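PDB 5K3J: acyl-coenzyme A oxidase acox-1.2 from Caenorhabditis elegans, which catalyses the FAD-dependent, oxygen-consuming desaturation of an ascaroside-CoA with a five-carbon omega side chain, the first step of peroxisomal beta-oxidation that shortens this pheromone. Local coordinates for residues L204-R208 and N209-P213; F502-L505 and M506-G509. All blocks are in the same frame, centred on the assembly; numbering follows the deposited sequence.

Interaction 1: residues L204-R208 and N209-P213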
ATOM      1  N   LEU A 204      -0.224  35.196 -14.027  1.00 34.27           N
ATOM      2  CA  LEU A 204      -0.611  36.604 -14.110  1.00 36.58           C
ATOM      3  C   LEU A 204      -0.020  37.282 -15.342  1.00 40.32           C
ATOM      4  O   LEU A 204       1.192  37.272 -15.551  1.00 42.59           O
ATOM      5  CB  LEU A 204      -0.185  37.350 -12.846  1.00 36.57           C
ATOM      6  CG  LEU A 204      -0.483  38.848 -12.827  1.00 33.77           C
ATOM      7  CD1 LEU A 204      -1.945  39.134 -13.156  1.00 34.27           C
ATOM      8  CD2 LEU A 204      -0.104  39.452 -11.480  1.00 33.04           C
ATOM      9  N   ILE A 205      -0.893  37.873 -16.152  1.00 43.84           N
ATOM     10  CA  ILE A 205      -0.484  38.536 -17.387  1.00 45.47           C
ATOM     11  C   ILE A 205      -0.936  39.995 -17.430  1.00 45.82           C
ATOM     12  O   ILE A 205      -2.127  40.289 -17.335  1.00 47.63           O
ATOM     13  CB  ILE A 205      -1.046  37.805 -18.621  1.00 46.85           C
ATOM     14  CG1 ILE A 205      -0.590  36.343 -18.636  1.00 47.91           C
ATOM     15  CG2 ILE A 205      -0.623  38.513 -19.898  1.00 46.76           C
ATOM     16  CD1 ILE A 205      -1.193  35.524 -19.766  1.00 44.66           C
ATOM     17  N   ILE A 206       0.020  40.906 -17.583  1.00 63.99           N
ATOM     18  CA  ILE A 206      -0.278  42.335 -17.652  1.00 69.91           C
ATOM     19  C   ILE A 206       0.284  42.923 -18.949  1.00 73.28           C
ATOM     20  O   ILE A 206       1.489  43.166 -19.057  1.00 72.62           O
ATOM     21  CB  ILE A 206       0.287  43.074 -16.414  1.00 74.42           C
ATOM     22  CG1 ILE A 206      -0.524  42.701 -15.170  1.00 72.42           C
ATOM     23  CG2 ILE A 206       0.275  44.583 -16.613  1.00 75.82           C
ATOM     24  CD1 ILE A 206       0.163  43.030 -13.860  1.00 70.08           C
ATOM     25  N   LYS A 207      -0.609  43.129 -19.922  1.00 73.21           N
ATOM     26  CA  LYS A 207      -0.272  43.574 -21.281  1.00 74.07           C
ATOM     27  C   LYS A 207       1.029  42.940 -21.768  1.00 72.24           C
ATOM     28  O   LYS A 207       2.058  43.608 -21.883  1.00 71.22           O
ATOM     29  CB  LYS A 207      -0.189  45.101 -21.344  1.00 78.50           C
ATOM     30  CG  LYS A 207      -1.420  45.812 -20.788  1.00 83.03           C
ATOM     31  CD  LYS A 207      -2.703  45.366 -21.487  1.00 86.89           C
ATOM     32  CE  LYS A 207      -3.931  46.052 -20.898  1.00 86.39           C
ATOM     33  NZ  LYS A 207      -5.188  45.635 -21.584  1.00 82.04           N
ATOM     34  N   ARG A 208       0.935  41.650 -22.079  1.00 59.22           N
ATOM     35  CA  ARG A 208       2.062  40.714 -22.117  1.00 64.29           C
ATOM     36  C   ARG A 208       3.223  41.111 -21.218  1.00 61.08           C
ATOM     37  O   ARG A 208       4.231  41.665 -21.664  1.00 60.79           O
ATOM     38  CB  ARG A 208       2.579  40.491 -23.541  1.00 73.35           C
ATOM     39  CG  ARG A 208       3.094  39.047 -23.754  1.00 79.24           C
ATOM     40  CD  ARG A 208       4.410  38.761 -23.002  1.00 79.13           C
ATOM     41  NE  ARG A 208       4.453  37.442 -22.367  1.00 78.61           N
ATOM     42  CZ  ARG A 208       5.286  36.466 -22.726  1.00 74.22           C
ATOM     43  NH1 ARG A 208       6.144  36.655 -23.721  1.00 69.78           N
ATOM     44  NH2 ARG A 208       5.263  35.299 -22.093  1.00 71.85           N
ATOM     45  N   ASN A 209       3.050  40.811 -19.940  1.00 69.52           N
ATOM     46  CA  ASN A 209       4.150  40.642 -19.013  1.00 69.45           C
ATOM     47  C   ASN A 209       3.774  39.449 -18.146  1.00 66.00           C
ATOM     48  O   ASN A 209       2.646  39.366 -17.662  1.00 61.90           O
ATOM     49  CB  ASN A 209       4.390  41.902 -18.181  1.00 76.08           C
ATOM     50  CG  ASN A 209       5.787  42.472 -18.370  1.00 78.17           C
ATOM     51  OD1 ASN A 209       6.505  42.729 -17.402  1.00 77.94           O
ATOM     52  ND2 ASN A 209       6.182  42.658 -19.624  1.00 72.53           N
ATOM     53  N   ASN A 210       4.684  38.502 -17.977  1.00 59.13           N
ATOM     54  CA  ASN A 210       4.352  37.313 -17.210  1.00 60.68           C
ATOM     55  C   ASN A 210       4.933  37.379 -15.806  1.00 54.85           C
ATOM     56  O   ASN A 210       6.142  37.489 -15.624  1.00 45.17           O
ATOM     57  CB  ASN A 210       4.825  36.062 -17.946  1.00 66.24           C
ATOM     58  CG  ASN A 210       3.754  35.490 -18.853  1.00 69.71           C
ATOM     59  OD1 ASN A 210       3.913  35.432 -20.073  1.00 72.09           O
ATOM     60  ND2 ASN A 210       2.646  35.073 -18.255  1.00 70.14           N
ATOM     61  N   TYR A 211       4.052  37.317 -14.813  1.00 56.38           N
ATOM     62  CA  TYR A 211       4.443  37.574 -13.435  1.00 58.83           C
ATOM     63  C   TYR A 211       4.395  36.355 -12.522  1.00 62.59           C
ATOM     64  O   TYR A 211       4.596  36.479 -11.320  1.00 66.70           O
ATOM     65  CB  TYR A 211       3.558  38.696 -12.864  1.00 61.51           C
ATOM     66  CG  TYR A 211       3.842  40.039 -13.476  1.00 59.38           C
ATOM     67  CD1 TYR A 211       4.970  40.755 -13.109  1.00 58.21           C
ATOM     68  CD2 TYR A 211       2.992  40.586 -14.426  1.00 58.27           C
ATOM     69  CE1 TYR A 211       5.243  41.991 -13.666  1.00 59.94           C
ATOM     70  CE2 TYR A 211       3.253  41.823 -14.988  1.00 63.05           C
ATOM     71  CZ  TYR A 211       4.380  42.519 -14.606  1.00 66.02           C
ATOM     72  OH  TYR A 211       4.642  43.748 -15.166  1.00 68.74           O
ATOM     73  N   GLY A 212       4.115  35.189 -13.089  1.00 49.31           N
ATOM     74  CA  GLY A 212       4.055  33.979 -12.298  1.00 42.82           C
ATOM     75  C   GLY A 212       2.661  33.692 -11.772  1.00 40.00           C
ATOM     76  O   GLY A 212       1.731  34.455 -12.023  1.00 44.61           O
ATOM     77  N   PRO A 213       2.505  32.583 -11.035  1.00 33.21           N
ATOM     78  CA  PRO A 213       1.200  32.162 -10.507  1.00 29.21           C
ATOM     79  C   PRO A 213       0.705  33.040  -9.353  1.00 28.98           C
ATOM     80  O   PRO A 213       1.493  33.388  -8.472  1.00 29.26           O
ATOM     81  CB  PRO A 213       1.471  30.736 -10.031  1.00 30.69           C
ATOM     82  CG  PRO A 213       2.926  30.728  -9.704  1.00 29.86           C
ATOM     83  CD  PRO A 213       3.567  31.610 -10.724  1.00 29.46           C
TER

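Interaction 2: residues F502-L505 and M506-G509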
ATOM      1  N   PHE A 502      27.635  16.000  -7.503  1.00 48.06           N
ATOM      2  CA  PHE A 502      26.937  16.975  -8.333  1.00 47.09           C
ATOM      3  C   PHE A 502      27.901  18.076  -8.777  1.00 47.44           C
ATOM      4  O   PHE A 502      27.847  18.521  -9.922  1.00 56.16           O
ATOM      5  CB  PHE A 502      25.735  17.555  -7.580  1.00 45.88           C
ATOM      6  CG  PHE A 502      25.251  18.873  -8.113  1.00 45.65           C
ATOM      7  CD1 PHE A 502      24.812  19.002  -9.422  1.00 46.95           C
ATOM      8  CD2 PHE A 502      25.201  19.981  -7.285  1.00 49.76           C
ATOM      9  CE1 PHE A 502      24.361  20.222  -9.897  1.00 46.13           C
ATOM     10  CE2 PHE A 502      24.749  21.195  -7.755  1.00 45.70           C
ATOM     11  CZ  PHE A 502      24.328  21.316  -9.061  1.00 45.78           C
ATOM     12  N   LEU A 503      28.794  18.490  -7.883  1.00 43.99           N
ATOM     13  CA  LEU A 503      29.814  19.485  -8.213  1.00 43.54           C
ATOM     14  C   LEU A 503      30.790  18.986  -9.279  1.00 46.25           C
ATOM     15  O   LEU A 503      31.097  19.703 -10.232  1.00 53.97           O
ATOM     16  CB  LEU A 503      30.590  19.898  -6.959  1.00 45.80           C
ATOM     17  CG  LEU A 503      29.834  20.764  -5.948  1.00 44.56           C
ATOM     18  CD1 LEU A 503      30.732  21.161  -4.781  1.00 44.43           C
ATOM     19  CD2 LEU A 503      29.241  21.995  -6.626  1.00 42.50           C
ATOM     20  N   LYS A 504      31.274  17.757  -9.109  1.00 54.21           N
ATOM     21  CA  LYS A 504      32.219  17.155 -10.048  1.00 56.10           C
ATOM     22  C   LYS A 504      31.657  17.087 -11.465  1.00 57.54           C
ATOM     23  O   LYS A 504      32.390  17.235 -12.443  1.00 68.56           O
ATOM     24  CB  LYS A 504      32.613  15.749  -9.584  1.00 60.69           C
ATOM     25  CG  LYS A 504      34.017  15.642  -9.012  1.00 64.80           C
ATOM     26  CD  LYS A 504      34.355  14.196  -8.682  1.00 66.64           C
ATOM     27  CE  LYS A 504      35.854  13.998  -8.517  1.00 66.89           C
ATOM     28  NZ  LYS A 504      36.442  14.919  -7.504  1.00 64.33           N
ATOM     29  N   LEU A 505      30.351  16.861 -11.562  1.00 63.03           N
ATOM     30  CA  LEU A 505      29.680  16.774 -12.851  1.00 65.47           C
ATOM     31  C   LEU A 505      29.595  18.139 -13.531  1.00 68.80           C
ATOM     32  O   LEU A 505      29.362  18.223 -14.733  1.00 71.39           O
ATOM     33  CB  LEU A 505      28.282  16.172 -12.685  1.00 63.41           C
ATOM     34  CG  LEU A 505      28.236  14.672 -12.373  1.00 60.04           C
ATOM     35  CD1 LEU A 505      26.963  14.313 -11.624  1.00 57.75           C
ATOM     36  CD2 LEU A 505      28.353  13.850 -13.653  1.00 59.63           C
ATOM     37  N   MET A 506      29.787  19.207 -12.765  1.00 45.47           N
ATOM     38  CA  MET A 506      29.805  20.548 -13.343  1.00 51.06           C
ATOM     39  C   MET A 506      31.233  20.951 -13.690  1.00 58.77           C
ATOM     40  O   MET A 506      31.463  21.751 -14.598  1.00 60.21           O
ATOM     41  CB  MET A 506      29.174  21.563 -12.391  1.00 49.49           C
ATOM     42  CG  MET A 506      27.740  21.231 -12.013  1.00 46.81           C
ATOM     43  SD  MET A 506      26.915  22.583 -11.152  1.00 42.46           S
ATOM     44  CE  MET A 506      26.801  23.796 -12.461  1.00 39.33           C
ATOM     45  N   GLU A 507      32.192  20.384 -12.965  1.00 96.39           N
ATOM     46  CA  GLU A 507      33.595  20.519 -13.324  1.00 96.45           C
ATOM     47  C   GLU A 507      33.882  19.592 -14.504  1.00 97.16           C
ATOM     48  O   GLU A 507      34.926  19.681 -15.149  1.00103.43           O
ATOM     49  CB  GLU A 507      34.490  20.207 -12.123  1.00 93.30           C
ATOM     50  CG  GLU A 507      34.371  21.242 -11.010  1.00 95.01           C
ATOM     51  CD  GLU A 507      34.709  20.684  -9.640  1.00 95.31           C
ATOM     52  OE1 GLU A 507      35.479  19.704  -9.568  1.00 93.87           O
ATOM     53  OE2 GLU A 507      34.195  21.220  -8.634  1.00 86.74           O
ATOM     54  N   SER A 508      32.930  18.704 -14.779  1.00 93.84           N
ATOM     55  CA  SER A 508      32.929  17.928 -16.012  1.00 94.31           C
ATOM     56  C   SER A 508      32.353  18.784 -17.134  1.00 94.37           C
ATOM     57  O   SER A 508      32.500  18.472 -18.312  1.00 91.20           O
ATOM     58  CB  SER A 508      32.118  16.638 -15.855  1.00 90.55           C
ATOM     59  OG  SER A 508      32.722  15.753 -14.928  1.00 82.76           O
ATOM     60  N   GLY A 509      31.694  19.873 -16.758  1.00 82.21           N
ATOM     61  CA  GLY A 509      31.106  20.769 -17.733  1.00 77.57           C
ATOM     62  C   GLY A 509      29.738  20.308 -18.193  1.00 71.60           C
ATOM     63  O   GLY A 509      29.222  20.787 -19.202  1.00 67.46           O
TER

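Interaction 1: residues L204-R208 and N209-P213
Ile206 and Tyr211 pack against each other at the closed end of a beta hairpin, where strand 197-205 turns back into its antiparallel neighbour 210-219. The two side chains cross at about a right angle, with Ile206 CD1 3.5 Å from Tyr211 CE2, reached obliquely to the ring. Tyr211 holds its ring against the neighbouring strand with CG beside its own backbone N and anti to the carbonyl carbon (chi1 -69°). Next to it, Leu204 CB lies 4.0 Å from Tyr211 CB, and Leu204, Ile206 and the Tyr211 ring all meet Tyr276, so this face of the hairpin is closed by strand 276-277. Ile205 and Asn210 form a non-hydrogen-bonded pair whose side chains run side by side on the other face, where Ile205 also touches Thr164 and Val166 of strand 164-168. Backbone bonds hold the packed part in register: Leu204 N donates to Gly212 O at 2.9 Å, and Tyr211 N to Leu204 O. Gly212 has backbone angles that call for glycine, and Gly212 O also accepts a hydrogen bond from His214 ND1. Toward the turn the last backbone link is Ile206 N to Asn209 O, 3.0 Å. Beyond it the hairpin loosens: Lys207, Arg208 and Asn209 are exposed, and the Lys207 side chain leads away from the returning strand. Arg208, bent at chi2 and chi3, runs back alongside the returning strand to Asn210, its guanidinium plane nearly perpendicular to the amide (89°). Asn210 OD1 lies at the guanidinium edge facing NE and NH2, with the NE hydrogen bond weak and the NH2 separation doubtful. Asn209 folds onto the preceding residue, its ND2 giving a nearly straight bond, 168° at the hydrogen, to Arg208 O at 3.0 Å.

Interaction 2: residues F502-L505 and M506-G509
A Schellman motif closes the C-terminal end of helix 481-507, with Gly509 at positive phi as its C-prime residue, and the last turn also carries a Met-aromatic pair. On the inner side, the Met506 sulfur meets the Phe502 ring one turn earlier. SD lies 4.2 Å from the ring centroid and 38° off the ring normal, an oblique approach whose nearest carbon is Phe502 CZ at 3.6 Å. Phe502 reaches it with CG anti to the backbone N (chi1 159°), and the same ring meets Trp516 edge-to-face. Met506 also touches Arg512 and Ala515, so helix 512-518 packs beside this pair. The carbonyl of Leu503 takes two backbone donors, Glu507 N at 3.0 Å and Met506 N. On the exposed side, Ser508 OG turns back to donate to Lys504 O at 2.9 Å, while Ser508 N gives the same oxygen only a weak bond. Lys504 NZ and Glu507 OE1 remain 5.3 Å apart, a separation at which their opposite charges may still attract weakly. Gly509 N returns weakly to Met506 O and Glu510 N reaches Leu505 O, the paired backbone links characteristic of a Schellman helix terminus.

From the N terminus, the chain first runs through interaction 1, where strand 197-205 reverses into strand 210-219 and closes the hairpin within a few residues. It then completes the beta region up to strand 276-277 and runs through a series of helices starting with 287-315 before helix 481-507 ends at interaction 2. The contacts are in series: neither nests in nor crosses the other. The centres of interactions 1 and 2 lie about 35 Å apart, without touching. Interaction 1 joins neighbouring strands of the beta-sheet region, whereas interaction 2 ends helix 481-507 where it packs on helix 512-518. Gly212 and the Phe502 side chain lie about 8 and 9 Å from bound ascaroside-CoA.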